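Local atomic coordinates of metallocarboxypeptidase (PDB entry 3DWC), a protein that probably cleaves single amino acids from the C-terminal end of peptides with broad specificity, proline excepted, as a metal-dependent carboxypeptidase of the M32 family. Residues B[60-63]-B[64-68]; B[164-167]-B[168-172]; B[183-186]-B[187-191]; B[260-263]-B[264-268]; B[330-334]-B[335-339]. All blocks are in the same frame, centred on the assembly; numbering follows the deposited sequence.

How the contacts relate
All five contacts are local, each joining neighbouring turns of a helix or a helix to the residues that lead into it, and they follow one another along a largely helical chain. Contact 4 carries part of the metal site: His-267 binds cobalt together with His-271 and Glu-298. Contact 5 is its closest companion, with nearest atoms about 7 Å apart and centres 18 Å apart. Contacts 2 and 3 share helix 168-196, the first at its start and the second further along, with 28 Å between centres. Contact 1 is remote from the metal, its centre 44 Å from that of contact 4 and on the opposite side of the chain's centre.

Contact 1. Residues B[60-63]-B[64-68]; sequences PKIR and ALIEE
Ala-64 makes the first link back, its N donating to Pro-60 O in a weak bond of 3.5 Å. Proline, which has no N-H to give, suits a place near the start of the helix. Leu-65 N follows with a bond of 2.8 Å to Lys-61 O, and the leucine side chain rests on the same carbonyl through CB and CG before reaching Glu-8 and Leu-9 of helix 3-32. At Ile-66 the backbone bond goes to Ile-62 O, while its CD1 comes within 4.2 Å of Ile-62 CG2. The two branched side chains suit this buried face, where both meet Trp-91 of helix 78-95. Glu-67 N donates to Arg-63 O, and its extended side chain carries OE1 to 3.3 Å from Arg-63 NE, a salt bridge. Arg-63 reaches it with CG anti to the backbone N (chi1 -176°) and the chain stretched to NE. The carboxylate oxygen approaches the guanidinium obliquely, the two planes being 72° apart, so this is a single-atom contact and not a flat two-pronged pairing. An i to i+4 salt bridge on the exposed side and an i to i+4 isoleucine pair on the buried side are typical of an amphipathic surface helix.

Contact 2. Residues B[164-167]-B[168-172]; sequences PGMT and LQRLD
Thr-167 offers two acceptors to the first turn of helix 168-196. Its hydroxyl oxygen OG1 takes the N-H of Arg-170 at 3.2 Å from Arg-170 N, and its carbonyl O receives Leu-171 N at 3.0 Å. Both bonds are fairly straight, with N-H...O angles of 163° and 170°. The hydroxyl can serve because a chi1 of 66° tucks OG1 in above the threonine's own main chain, turned over the opening of the helix; a short, beta-branched hydroxyl residue fits that role. This is a classic N-cap, in which a threonine side chain satisfies an amide of the first turn, where the preceding turn that would supply an i-4 carbonyl is missing. Glu-156 of helix 154-162 adds a further acceptor to the helix start, its carboxylate receiving Leu-168 N.

The packing begins where OG1 of Thr-167 also rests against Arg-170 CB, 3.4 Å away. Met-166 crosses over the same turn, its chain bent at chi2 and chi3. Its CG touches Leu-171 CG at 3.7 Å, the two side chains crossing at about a right angle, while SD of Met-166 sits 4.0 Å from Arg-170 CB. A flexible thioether can thus cover both a leucine and the aliphatic root of an arginine. Met-166 and Leu-171 continue together onto Val-159 and Leu-425, whereas the guanidinium of Arg-170 turns to Glu-173 and the carbonyl of Leu-487.

Contact 3. Residues B[183-186]-B[187-191]; sequences PELL and KEVQE
Lys-187 folds back over Pro-183, and a water ties its end to the backbone: the water accepts from Lys-187 NZ and donates to Pro-183 O, each at 2.6 Å. The same carbonyl receives only a weak bond from Lys-187 N, of 3.3 Å, so the water gives it a second donor. Lysine suits the place because its methylenes can lie along the helix surface, CG of Lys-187 standing 3.3 Å from Pro-183 O, before an almost eclipsed last bond (chi4 -7°), a strained and so less certain setting, brings the ammonium round. The carboxylate of Glu-184 meets this chain by its side, with OE2 3.8 Å from Lys-187 CE; NZ is farther off, and the attraction between the opposite charges is probably modest.

Pro-183 lies at a kink in helix 168-196, where the N atoms of 183 and 184 lack a bond to the preceding turn. Proline suits the break: its N carries no hydrogen, and its ring fills space toward the preceding turn. Beyond it regular i to i+4 bonding resumes, including a bond of 2.9 Å from Gln-190 N to Leu-186 O.

On the buried side Leu-185 CD1 packs 4.0 Å from Val-189 CG2, the pair facing Leu-496 and Tyr-500 of helix 490-501. Leu-186 points elsewhere: its CG lies 3.8 Å from Gln-190 NE2, which also touches CD1, and its branches reach Leu-360 and Leu-394.

Contact 4. Residues B[260-263]-B[264-268]; sequences TSLL and GVIHE. With CO (cobalt (II) ion), chain Q.
Gly-264 fits against Thr-260 with no side chain between them, its N donating to Thr-260 O at 2.9 Å. Its CA lies just 3.5 Å from Thr-260 O, a close approach of backbone to backbone to which glycine, lacking a side chain, is suited. The next amides continue the pattern, Val-265 N to Ser-261 O and Ile-266 N to Leu-262 O. Leu-262 and Ile-266 run side by side in the same direction, Leu-262 CD2 meeting Ile-266 CD1 at 3.8 Å. These apolar branches suit the buried side, where Leu-262 reaches Phe-219 and Ile-266 reaches Trp-223 and Ala-304.

His-267 closes the series with a bond of 2.9 Å from its N to Leu-263 O. A chi1 of -174°, trans to its own N, carries the imidazole off the helix, and NE2 binds the cobalt ion at 2.2 Å. The other ring nitrogen, ND1, is held by Glu-305, a second-shell carboxylate which, with the metal bond, helps to fix the rotation of the ring and probably makes it a stronger ligand. His-271 and Glu-298 complete the protein ligands, beside three waters. One of these, 2.3 Å from cobalt, donates to Glu-268 OE2 at 2.7 Å. A metal-bound water held by the glutamate, predicted to be the proton donor and acceptor, is the hallmark of the HExxH helix of zincin-like metallopeptidases.

Contact 5. Residues B[330-334]-B[335-339]; sequences PAFTS and SNMKR. With SO4 (sulfate ion), chain U.
Thr-333, the N-cap residue of helix 334-341, turns its hydroxyl to Asn-336, OG1 accepting from Asn-336 N at 3.0 Å. Chi1 of 68° folds OG1 back over its own backbone to face the first turn; it also lies 3.2 Å from Asn-336 CB. Asn-336 gives a second bond. Its chi1 of -177° swings the amide back toward the loop, where ND2 donates to Ala-331 O at 2.9 Å. The donor lies in the carbonyl plane, on a lone pair, though the oxygen sits 22° out of the asparagine's own amide plane. ND2 also donates to Leu-201 O, so a primary amide suits this buried spot. Met-337, bent at chi2 and chi3, curls its sulfur toward the loop: SD is 4.3 Å from Phe-332 CD1, at the ring edge, and both side chains pack on Leu-322. Arg-339 presents NH2 to a sulfate ion, probably from the crystallisation liquor, with O4 at 3.0 Å from Arg-339 NH2. NH2 also donates to Thr-199 O, and Thr-199 N binds the same sulfate. The chemistry implies a helix start held by two bonds from Asn-336, its N-H capped by a hydroxyl and its side-chain amide fastening the inverse gamma turn centred on Phe-332.

Contact 1. Residues B[60-63]-B[64-68]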
loop_
_atom_site.group_PDB
_atom_site.type_symbol
_atom_site.label_atom_id
_atom_site.label_comp_id
_atom_site.label_asym_id
_atom_site.label_seq_id
_atom_site.Cartn_x
_atom_site.Cartn_y
_atom_site.Cartn_z
ATOM N N PRO B 60 -11.064 -27.903 -10.226
ATOM C CA PRO B 60 -10.774 -29.222 -10.771
ATOM C C PRO B 60 -9.701 -29.243 -11.859
ATOM O O PRO B 60 -8.834 -30.114 -11.822
ATOM C CB PRO B 60 -12.129 -29.666 -11.304
ATOM C CG PRO B 60 -13.093 -29.042 -10.327
ATOM C CD PRO B 60 -12.515 -27.690 -10.072
ATOM N N LYS B 61 -9.700 -28.264 -12.759
ATOM C CA LYS B 61 -8.782 -28.287 -13.903
ATOM C C LYS B 61 -7.294 -28.302 -13.535
ATOM O O LYS B 61 -6.486 -28.844 -14.287
ATOM C CB LYS B 61 -9.074 -27.145 -14.886
ATOM C CG LYS B 61 -8.437 -25.808 -14.533
ATOM C CD LYS B 61 -8.756 -24.700 -15.572
ATOM C CE LYS B 61 -7.953 -23.417 -15.274
ATOM N NZ LYS B 61 -7.904 -22.408 -16.387
ATOM N N ILE B 62 -6.922 -27.708 -12.394
ATOM C CA ILE B 62 -5.507 -27.613 -12.028
ATOM C C ILE B 62 -4.933 -28.995 -11.811
ATOM O O ILE B 62 -3.873 -29.319 -12.353
ATOM C CB ILE B 62 -5.257 -26.751 -10.738
ATOM C CG1 ILE B 62 -5.890 -25.373 -10.877
ATOM C CG2 ILE B 62 -3.785 -26.567 -10.491
ATOM C CD1 ILE B 62 -5.492 -24.647 -12.149
ATOM N N ARG B 63 -5.614 -29.799 -11.002
ATOM C CA ARG B 63 -5.206 -31.181 -10.757
ATOM C C ARG B 63 -5.056 -31.985 -12.049
ATOM O O ARG B 63 -4.060 -32.680 -12.248
ATOM C CB ARG B 63 -6.225 -31.865 -9.857
ATOM C CG ARG B 63 -5.873 -33.290 -9.443
ATOM C CD ARG B 63 -7.112 -33.983 -8.933
ATOM N NE ARG B 63 -6.858 -35.390 -8.654
ATOM C CZ ARG B 63 -6.652 -35.907 -7.443
ATOM N NH1 ARG B 63 -6.660 -35.138 -6.351
ATOM N NH2 ARG B 63 -6.443 -37.224 -7.325
ATOM N N ALA B 64 -6.052 -31.888 -12.916
ATOM C CA ALA B 64 -6.013 -32.524 -14.232
ATOM C C ALA B 64 -4.824 -31.999 -15.047
ATOM O O ALA B 64 -4.141 -32.767 -15.738
ATOM C CB ALA B 64 -7.329 -32.288 -14.968
ATOM N N LEU B 65 -4.548 -30.699 -14.940
ATOM C CA LEU B 65 -3.414 -30.122 -15.659
ATOM C C LEU B 65 -2.085 -30.692 -15.121
ATOM O O LEU B 65 -1.218 -31.110 -15.878
ATOM C CB LEU B 65 -3.433 -28.588 -15.601
ATOM C CG LEU B 65 -4.357 -27.832 -16.560
ATOM C CD1 LEU B 65 -4.325 -26.352 -16.246
ATOM C CD2 LEU B 65 -3.992 -28.073 -18.017
ATOM N N ILE B 66 -1.956 -30.724 -13.802
ATOM C CA ILE B 66 -0.761 -31.229 -13.164
ATOM C C ILE B 66 -0.523 -32.690 -13.561
ATOM O O ILE B 66 0.594 -33.075 -13.891
ATOM C CB ILE B 66 -0.820 -31.086 -11.609
ATOM C CG1 ILE B 66 -0.787 -29.613 -11.171
ATOM C CG2 ILE B 66 0.352 -31.764 -10.970
ATOM C CD1 ILE B 66 -0.908 -29.443 -9.666
ATOM N N GLU B 67 -1.575 -33.494 -13.527
ATOM C CA GLU B 67 -1.498 -34.907 -13.934
ATOM C C GLU B 67 -1.093 -35.115 -15.402
ATOM O O GLU B 67 -0.233 -35.942 -15.682
ATOM C CB GLU B 67 -2.811 -35.626 -13.614
ATOM C CG GLU B 67 -2.981 -35.843 -12.109
ATOM C CD GLU B 67 -4.286 -36.527 -11.714
ATOM O OE1 GLU B 67 -4.450 -36.780 -10.508
ATOM O OE2 GLU B 67 -5.145 -36.812 -12.584
ATOM N N GLU B 68 -1.673 -34.369 -16.335
ATOM C CA GLU B 68 -1.211 -34.457 -17.717
ATOM C C GLU B 68 0.244 -34.043 -17.882
ATOM O O GLU B 68 0.989 -34.671 -18.631
ATOM C CB GLU B 68 -2.066 -33.641 -18.676
ATOM C CG GLU B 68 -3.474 -34.176 -18.899
ATOM C CD GLU B 68 -3.535 -35.618 -19.418
ATOM O OE1 GLU B 68 -4.634 -36.208 -19.353
ATOM O OE2 GLU B 68 -2.511 -36.169 -19.889
#

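Contact 2. Residues B[164-167]-B[168-172]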
loop_
_atom_site.group_PDB
_atom_site.type_symbol
_atom_site.label_atom_id
_atom_site.label_comp_id
_atom_site.label_asym_id
_atom_site.label_seq_id
_atom_site.Cartn_x
_atom_site.Cartn_y
_atom_site.Cartn_z
ATOM N N PRO B 164 10.147 -27.946 3.709
ATOM C CA PRO B 164 9.856 -29.008 2.765
ATOM C C PRO B 164 10.857 -30.159 2.875
ATOM O O PRO B 164 12.064 -29.931 2.783
ATOM C CB PRO B 164 9.994 -28.324 1.388
ATOM C CG PRO B 164 9.861 -26.886 1.624
ATOM C CD PRO B 164 10.135 -26.610 3.080
ATOM N N GLY B 165 10.366 -31.381 3.074
ATOM C CA GLY B 165 11.216 -32.556 3.006
ATOM C C GLY B 165 11.943 -32.893 4.291
ATOM O O GLY B 165 12.655 -33.883 4.336
ATOM N N MET B 166 11.749 -32.086 5.337
ATOM C CA MET B 166 12.343 -32.369 6.648
ATOM C C MET B 166 11.533 -33.470 7.342
ATOM O O MET B 166 10.302 -33.353 7.474
ATOM C CB MET B 166 12.343 -31.132 7.537
ATOM C CG MET B 166 12.799 -31.396 8.976
ATOM S SD MET B 166 14.484 -32.045 9.092
ATOM C CE MET B 166 15.350 -30.548 8.653
ATOM N N THR B 167 12.225 -34.527 7.769
ATOM C CA THR B 167 11.571 -35.635 8.465
ATOM C C THR B 167 11.722 -35.494 9.979
ATOM O O THR B 167 12.677 -34.859 10.457
ATOM C CB THR B 167 12.177 -36.954 8.057
ATOM O OG1 THR B 167 13.526 -37.009 8.518
ATOM C CG2 THR B 167 12.151 -37.119 6.548
ATOM N N LEU B 168 10.777 -36.089 10.726
ATOM C CA LEU B 168 10.884 -36.143 12.199
ATOM C C LEU B 168 12.101 -36.928 12.703
ATOM O O LEU B 168 12.632 -36.655 13.776
ATOM C CB LEU B 168 9.643 -36.757 12.831
ATOM C CG LEU B 168 8.724 -35.773 13.544
ATOM C CD1 LEU B 168 8.347 -34.571 12.655
ATOM C CD2 LEU B 168 7.479 -36.527 14.013
ATOM N N GLN B 169 12.512 -37.929 11.952
ATOM C CA GLN B 169 13.695 -38.681 12.318
ATOM C C GLN B 169 14.912 -37.763 12.346
ATOM O O GLN B 169 15.685 -37.774 13.325
ATOM C CB GLN B 169 13.926 -39.810 11.338
ATOM C CG GLN B 169 15.264 -40.515 11.525
ATOM C CD GLN B 169 15.365 -41.744 10.655
ATOM O OE1 GLN B 169 14.630 -42.721 10.846
ATOM N NE2 GLN B 169 16.278 -41.700 9.668
ATOM N N ARG B 170 15.091 -36.984 11.269
ATOM C CA ARG B 170 16.218 -36.050 11.169
ATOM C C ARG B 170 16.101 -34.932 12.189
ATOM O O ARG B 170 17.082 -34.606 12.856
ATOM C CB ARG B 170 16.354 -35.491 9.746
ATOM C CG ARG B 170 17.637 -34.698 9.481
ATOM C CD ARG B 170 18.915 -35.532 9.685
ATOM N NE ARG B 170 20.073 -34.646 9.784
ATOM C CZ ARG B 170 21.099 -34.791 10.616
ATOM N NH1 ARG B 170 22.058 -33.879 10.602
ATOM N NH2 ARG B 170 21.184 -35.808 11.464
ATOM N N LEU B 171 14.901 -34.365 12.341
ATOM C CA LEU B 171 14.659 -33.336 13.367
ATOM C C LEU B 171 14.998 -33.815 14.793
ATOM O O LEU B 171 15.626 -33.091 15.564
ATOM C CB LEU B 171 13.199 -32.868 13.359
ATOM C CG LEU B 171 12.770 -31.580 12.678
ATOM C CD1 LEU B 171 11.328 -31.199 13.125
ATOM C CD2 LEU B 171 13.758 -30.452 12.952
ATOM N N ASP B 172 14.536 -34.999 15.165
ATOM C CA ASP B 172 14.913 -35.603 16.448
ATOM C C ASP B 172 16.424 -35.819 16.600
ATOM O O ASP B 172 16.945 -35.681 17.701
ATOM C CB ASP B 172 14.221 -36.967 16.658
ATOM C CG ASP B 172 12.757 -36.834 17.080
ATOM O OD1 ASP B 172 12.055 -37.869 17.087
ATOM O OD2 ASP B 172 12.303 -35.701 17.384
#

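Contact 3. Residues B[183-186]-B[187-191]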
loop_
_atom_site.group_PDB
_atom_site.type_symbol
_atom_site.label_atom_id
_atom_site.label_comp_id
_atom_site.label_asym_id
_atom_site.label_seq_id
_atom_site.Cartn_x
_atom_site.Cartn_y
_atom_site.Cartn_z
ATOM N N PRO B 183 23.087 -27.327 26.793
ATOM C CA PRO B 183 22.894 -26.989 28.224
ATOM C C PRO B 183 24.189 -26.889 29.069
ATOM O O PRO B 183 24.344 -25.942 29.862
ATOM C CB PRO B 183 21.985 -28.109 28.725
ATOM C CG PRO B 183 21.188 -28.490 27.483
ATOM C CD PRO B 183 22.222 -28.452 26.389
ATOM N N GLU B 184 25.138 -27.805 28.867
ATOM C CA GLU B 184 26.427 -27.667 29.552
ATOM C C GLU B 184 27.340 -26.562 28.979
ATOM O O GLU B 184 28.153 -25.975 29.701
ATOM C CB GLU B 184 27.156 -28.999 29.616
ATOM C CG GLU B 184 26.551 -29.933 30.649
ATOM C CD GLU B 184 26.682 -29.392 32.089
ATOM O OE1 GLU B 184 27.679 -28.671 32.373
ATOM O OE2 GLU B 184 25.805 -29.715 32.932
ATOM N N LEU B 185 27.190 -26.253 27.710
ATOM C CA LEU B 185 27.992 -25.186 27.106
ATOM C C LEU B 185 27.569 -23.865 27.714
ATOM O O LEU B 185 28.419 -23.025 28.000
ATOM C CB LEU B 185 27.815 -25.146 25.599
ATOM C CG LEU B 185 28.558 -24.023 24.834
ATOM C CD1 LEU B 185 30.019 -24.051 25.197
ATOM C CD2 LEU B 185 28.396 -24.167 23.348
ATOM N N LEU B 186 26.257 -23.692 27.887
ATOM C CA LEU B 186 25.726 -22.475 28.465
ATOM C C LEU B 186 26.311 -22.277 29.883
ATOM O O LEU B 186 26.833 -21.198 30.222
ATOM C CB LEU B 186 24.194 -22.484 28.464
ATOM C CG LEU B 186 23.527 -21.351 29.266
ATOM C CD1 LEU B 186 24.046 -19.927 28.843
ATOM C CD2 LEU B 186 22.010 -21.420 29.123
ATOM N N LYS B 187 26.254 -23.335 30.681
ATOM C CA LYS B 187 26.735 -23.290 32.048
ATOM C C LYS B 187 28.219 -23.000 32.098
ATOM O O LYS B 187 28.661 -22.260 32.954
ATOM C CB LYS B 187 26.457 -24.598 32.750
ATOM C CG LYS B 187 24.992 -24.961 32.981
ATOM C CD LYS B 187 24.920 -26.028 34.087
ATOM C CE LYS B 187 23.614 -26.883 34.163
ATOM N NZ LYS B 187 22.449 -26.513 33.265
ATOM N N GLU B 188 28.986 -23.575 31.177
ATOM C CA GLU B 188 30.419 -23.334 31.105
ATOM C C GLU B 188 30.728 -21.872 30.765
ATOM O O GLU B 188 31.629 -21.278 31.331
ATOM C CB GLU B 188 31.045 -24.218 30.036
ATOM C CG GLU B 188 32.557 -24.084 29.960
ATOM C CD GLU B 188 33.215 -25.047 29.000
ATOM O OE1 GLU B 188 34.405 -25.343 29.229
ATOM O OE2 GLU B 188 32.568 -25.515 28.034
ATOM N N VAL B 189 29.963 -21.322 29.829
ATOM C CA VAL B 189 30.145 -19.944 29.368
ATOM C C VAL B 189 29.819 -18.980 30.492
ATOM O O VAL B 189 30.607 -18.089 30.772
ATOM C CB VAL B 189 29.311 -19.662 28.127
ATOM C CG1 VAL B 189 29.345 -18.164 27.768
ATOM C CG2 VAL B 189 29.850 -20.486 26.977
ATOM N N GLN B 190 28.684 -19.199 31.155
ATOM C CA GLN B 190 28.318 -18.416 32.329
ATOM C C GLN B 190 29.396 -18.360 33.413
ATOM O O GLN B 190 29.720 -17.278 33.908
ATOM C CB GLN B 190 27.022 -18.928 32.939
ATOM C CG GLN B 190 25.765 -18.457 32.220
ATOM C CD GLN B 190 24.513 -18.998 32.871
ATOM O OE1 GLN B 190 23.719 -18.242 33.434
ATOM N NE2 GLN B 190 24.351 -20.318 32.850
ATOM N N GLU B 191 29.957 -19.508 33.769
ATOM C CA GLU B 191 30.913 -19.543 34.853
ATOM C C GLU B 191 32.247 -18.913 34.445
ATOM O O GLU B 191 32.889 -18.252 35.260
ATOM C CB GLU B 191 31.043 -20.967 35.434
ATOM C CG GLU B 191 32.202 -21.788 34.921
ATOM C CD GLU B 191 31.988 -23.299 35.087
ATOM O OE1 GLU B 191 31.020 -23.695 35.809
ATOM O OE2 GLU B 191 32.785 -24.081 34.461
HETATM O O HOH W 1 22.213 -25.061 31.095
#

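Contact 4. Residues B[260-263]-B[264-268]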
loop_
_atom_site.group_PDB
_atom_site.type_symbol
_atom_site.label_atom_id
_atom_site.label_comp_id
_atom_site.label_asym_id
_atom_site.label_seq_id
_atom_site.Cartn_x
_atom_site.Cartn_y
_atom_site.Cartn_z
ATOM N N THR B 260 19.026 -3.107 19.512
ATOM C CA THR B 260 17.990 -4.051 19.119
ATOM C C THR B 260 17.516 -3.761 17.732
ATOM O O THR B 260 17.333 -4.651 16.935
ATOM C CB THR B 260 16.759 -4.032 20.039
ATOM O OG1 THR B 260 17.185 -4.332 21.360
ATOM C CG2 THR B 260 15.813 -5.166 19.621
ATOM N N SER B 261 17.345 -2.481 17.475
ATOM C CA SER B 261 16.904 -1.981 16.241
ATOM C C SER B 261 17.942 -2.062 15.116
ATOM O O SER B 261 17.590 -2.380 13.979
ATOM C CB SER B 261 16.470 -0.531 16.462
ATOM O OG SER B 261 16.410 0.114 15.219
ATOM N N LEU B 262 19.205 -1.787 15.421
ATOM C CA LEU B 262 20.294 -1.993 14.445
ATOM C C LEU B 262 20.427 -3.455 13.997
ATOM O O LEU B 262 20.491 -3.795 12.804
ATOM C CB LEU B 262 21.606 -1.592 15.115
ATOM C CG LEU B 262 22.786 -1.072 14.293
ATOM C CD1 LEU B 262 24.082 -1.457 15.025
ATOM C CD2 LEU B 262 22.819 -1.423 12.822
ATOM N N LEU B 263 20.551 -4.324 14.991
ATOM C CA LEU B 263 20.648 -5.743 14.721
ATOM C C LEU B 263 19.386 -6.322 14.074
ATOM O O LEU B 263 19.454 -7.255 13.246
ATOM C CB LEU B 263 21.020 -6.517 15.970
ATOM C CG LEU B 263 22.504 -6.544 16.327
ATOM C CD1 LEU B 263 23.229 -5.224 16.074
ATOM C CD2 LEU B 263 22.494 -6.843 17.801
ATOM N N GLY B 264 18.250 -5.798 14.484
ATOM C CA GLY B 264 16.972 -6.090 13.807
ATOM C C GLY B 264 16.944 -5.740 12.330
ATOM O O GLY B 264 16.529 -6.524 11.507
ATOM N N VAL B 265 17.380 -4.553 11.984
ATOM C CA VAL B 265 17.476 -4.189 10.573
ATOM C C VAL B 265 18.460 -5.060 9.800
ATOM O O VAL B 265 18.188 -5.447 8.677
ATOM C CB VAL B 265 17.827 -2.709 10.418
ATOM C CG1 VAL B 265 18.370 -2.366 9.036
ATOM C CG2 VAL B 265 16.583 -1.890 10.748
ATOM N N ILE B 266 19.575 -5.394 10.417
ATOM C CA ILE B 266 20.580 -6.271 9.796
ATOM C C ILE B 266 19.937 -7.656 9.508
ATOM O O ILE B 266 20.033 -8.201 8.427
ATOM C CB ILE B 266 21.874 -6.358 10.673
ATOM C CG1 ILE B 266 22.665 -5.054 10.577
ATOM C CG2 ILE B 266 22.794 -7.558 10.196
ATOM C CD1 ILE B 266 23.851 -4.898 11.559
ATOM N N HIS B 267 19.264 -8.199 10.491
ATOM C CA HIS B 267 18.499 -9.444 10.343
ATOM C C HIS B 267 17.521 -9.402 9.141
ATOM O O HIS B 267 17.508 -10.276 8.283
ATOM C CB HIS B 267 17.729 -9.686 11.668
ATOM C CG HIS B 267 17.018 -10.994 11.711
ATOM N ND1 HIS B 267 17.521 -12.090 12.383
ATOM C CD2 HIS B 267 15.862 -11.400 11.136
ATOM C CE1 HIS B 267 16.713 -13.125 12.197
ATOM N NE2 HIS B 267 15.699 -12.729 11.444
ATOM N N GLU B 268 16.681 -8.370 9.081
ATOM C CA GLU B 268 15.709 -8.269 8.014
ATOM C C GLU B 268 16.353 -7.992 6.681
ATOM O O GLU B 268 15.894 -8.467 5.679
ATOM C CB GLU B 268 14.692 -7.185 8.330
ATOM C CG GLU B 268 13.943 -7.414 9.598
ATOM C CD GLU B 268 13.205 -8.746 9.661
ATOM O OE1 GLU B 268 12.732 -9.232 8.612
ATOM O OE2 GLU B 268 13.061 -9.299 10.796
HETATM CO CO CO Q . 13.916 -13.796 10.659
HETATM O O HOH W 2 12.638 -11.978 11.054
HETATM O O HOH W 3 13.477 -14.318 12.325
HETATM O O HOH W 4 11.949 -14.729 10.552
#

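Contact 5. Residues B[330-334]-B[335-339]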
loop_
_atom_site.group_PDB
_atom_site.type_symbol
_atom_site.label_atom_id
_atom_site.label_comp_id
_atom_site.label_asym_id
_atom_site.label_seq_id
_atom_site.Cartn_x
_atom_site.Cartn_y
_atom_site.Cartn_z
ATOM N N PRO B 330 32.553 6.633 26.036
ATOM C CA PRO B 330 33.436 5.531 26.422
ATOM C C PRO B 330 32.985 4.138 25.974
ATOM O O PRO B 330 33.811 3.337 25.574
ATOM C CB PRO B 330 33.461 5.647 27.952
ATOM C CG PRO B 330 33.260 7.084 28.199
ATOM C CD PRO B 330 32.231 7.481 27.206
ATOM N N ALA B 331 31.682 3.882 25.984
ATOM C CA ALA B 331 31.121 2.609 25.518
ATOM C C ALA B 331 31.486 2.264 24.081
ATOM O O ALA B 331 31.463 1.084 23.725
ATOM C CB ALA B 331 29.568 2.621 25.658
ATOM N N PHE B 332 31.783 3.283 23.256
ATOM C CA PHE B 332 31.951 3.106 21.796
ATOM C C PHE B 332 33.374 2.749 21.349
ATOM O O PHE B 332 34.050 3.513 20.623
ATOM C CB PHE B 332 31.500 4.346 21.028
ATOM C CG PHE B 332 30.017 4.640 21.093
ATOM C CD1 PHE B 332 29.074 3.694 21.524
ATOM C CD2 PHE B 332 29.561 5.878 20.677
ATOM C CE1 PHE B 332 27.753 3.984 21.556
ATOM C CE2 PHE B 332 28.194 6.181 20.710
ATOM C CZ PHE B 332 27.284 5.214 21.159
ATOM N N THR B 333 33.836 1.595 21.809
ATOM C CA THR B 333 35.124 1.047 21.388
ATOM C C THR B 333 34.783 -0.338 20.867
ATOM O O THR B 333 33.777 -0.889 21.255
ATOM C CB THR B 333 36.089 0.890 22.536
ATOM O OG1 THR B 333 35.605 -0.133 23.414
ATOM C CG2 THR B 333 36.331 2.226 23.300
ATOM N N SER B 334 35.595 -0.918 20.008
ATOM C CA SER B 334 35.237 -2.223 19.452
ATOM C C SER B 334 35.269 -3.345 20.474
ATOM O O SER B 334 34.488 -4.289 20.396
ATOM C CB SER B 334 36.125 -2.580 18.262
ATOM O OG SER B 334 37.469 -2.677 18.655
ATOM N N SER B 335 36.215 -3.280 21.400
ATOM C CA SER B 335 36.268 -4.274 22.462
ATOM C C SER B 335 35.036 -4.196 23.388
ATOM O O SER B 335 34.433 -5.217 23.749
ATOM C CB SER B 335 37.561 -4.083 23.285
ATOM O OG SER B 335 37.440 -4.709 24.569
ATOM N N ASN B 336 34.647 -2.997 23.786
ATOM C CA ASN B 336 33.471 -2.896 24.637
ATOM C C ASN B 336 32.175 -3.251 23.897
ATOM O O ASN B 336 31.341 -3.961 24.441
ATOM C CB ASN B 336 33.329 -1.514 25.268
ATOM C CG ASN B 336 32.156 -1.456 26.199
ATOM O OD1 ASN B 336 32.246 -1.992 27.295
ATOM N ND2 ASN B 336 31.033 -0.862 25.766
ATOM N N MET B 337 32.011 -2.827 22.643
ATOM C CA MET B 337 30.792 -3.174 21.945
ATOM C C MET B 337 30.653 -4.661 21.699
ATOM O O MET B 337 29.554 -5.190 21.664
ATOM C CB MET B 337 30.627 -2.388 20.653
ATOM C CG MET B 337 30.352 -0.905 20.897
ATOM S SD MET B 337 28.890 -0.571 21.881
ATOM C CE MET B 337 27.726 -1.558 20.970
ATOM N N LYS B 338 31.756 -5.345 21.464
ATOM C CA LYS B 338 31.705 -6.803 21.408
ATOM C C LYS B 338 31.146 -7.404 22.704
ATOM O O LYS B 338 30.377 -8.363 22.690
ATOM C CB LYS B 338 33.088 -7.376 21.105
ATOM C CG LYS B 338 33.097 -8.887 21.010
ATOM C CD LYS B 338 34.485 -9.377 20.599
ATOM C CE LYS B 338 34.721 -10.804 20.995
ATOM N NZ LYS B 338 36.154 -11.200 20.619
ATOM N N ARG B 339 31.526 -6.830 23.832
ATOM C CA ARG B 339 31.091 -7.348 25.131
ATOM C C ARG B 339 29.618 -7.129 25.347
ATOM O O ARG B 339 28.943 -7.999 25.870
ATOM C CB ARG B 339 31.912 -6.743 26.262
ATOM C CG ARG B 339 33.063 -7.614 26.610
ATOM C CD ARG B 339 34.422 -7.017 26.505
ATOM N NE ARG B 339 34.910 -6.471 27.733
ATOM C CZ ARG B 339 36.184 -6.382 28.121
ATOM N NH1 ARG B 339 37.207 -6.855 27.417
ATOM N NH2 ARG B 339 36.433 -5.810 29.278
HETATM S S SO4 U . 38.676 -5.548 31.964
HETATM O O1 SO4 U . 39.627 -4.471 31.654
HETATM O O2 SO4 U . 39.001 -6.157 33.256
HETATM O O3 SO4 U . 37.322 -5.012 32.042
HETATM O O4 SO4 U . 38.764 -6.575 30.926
#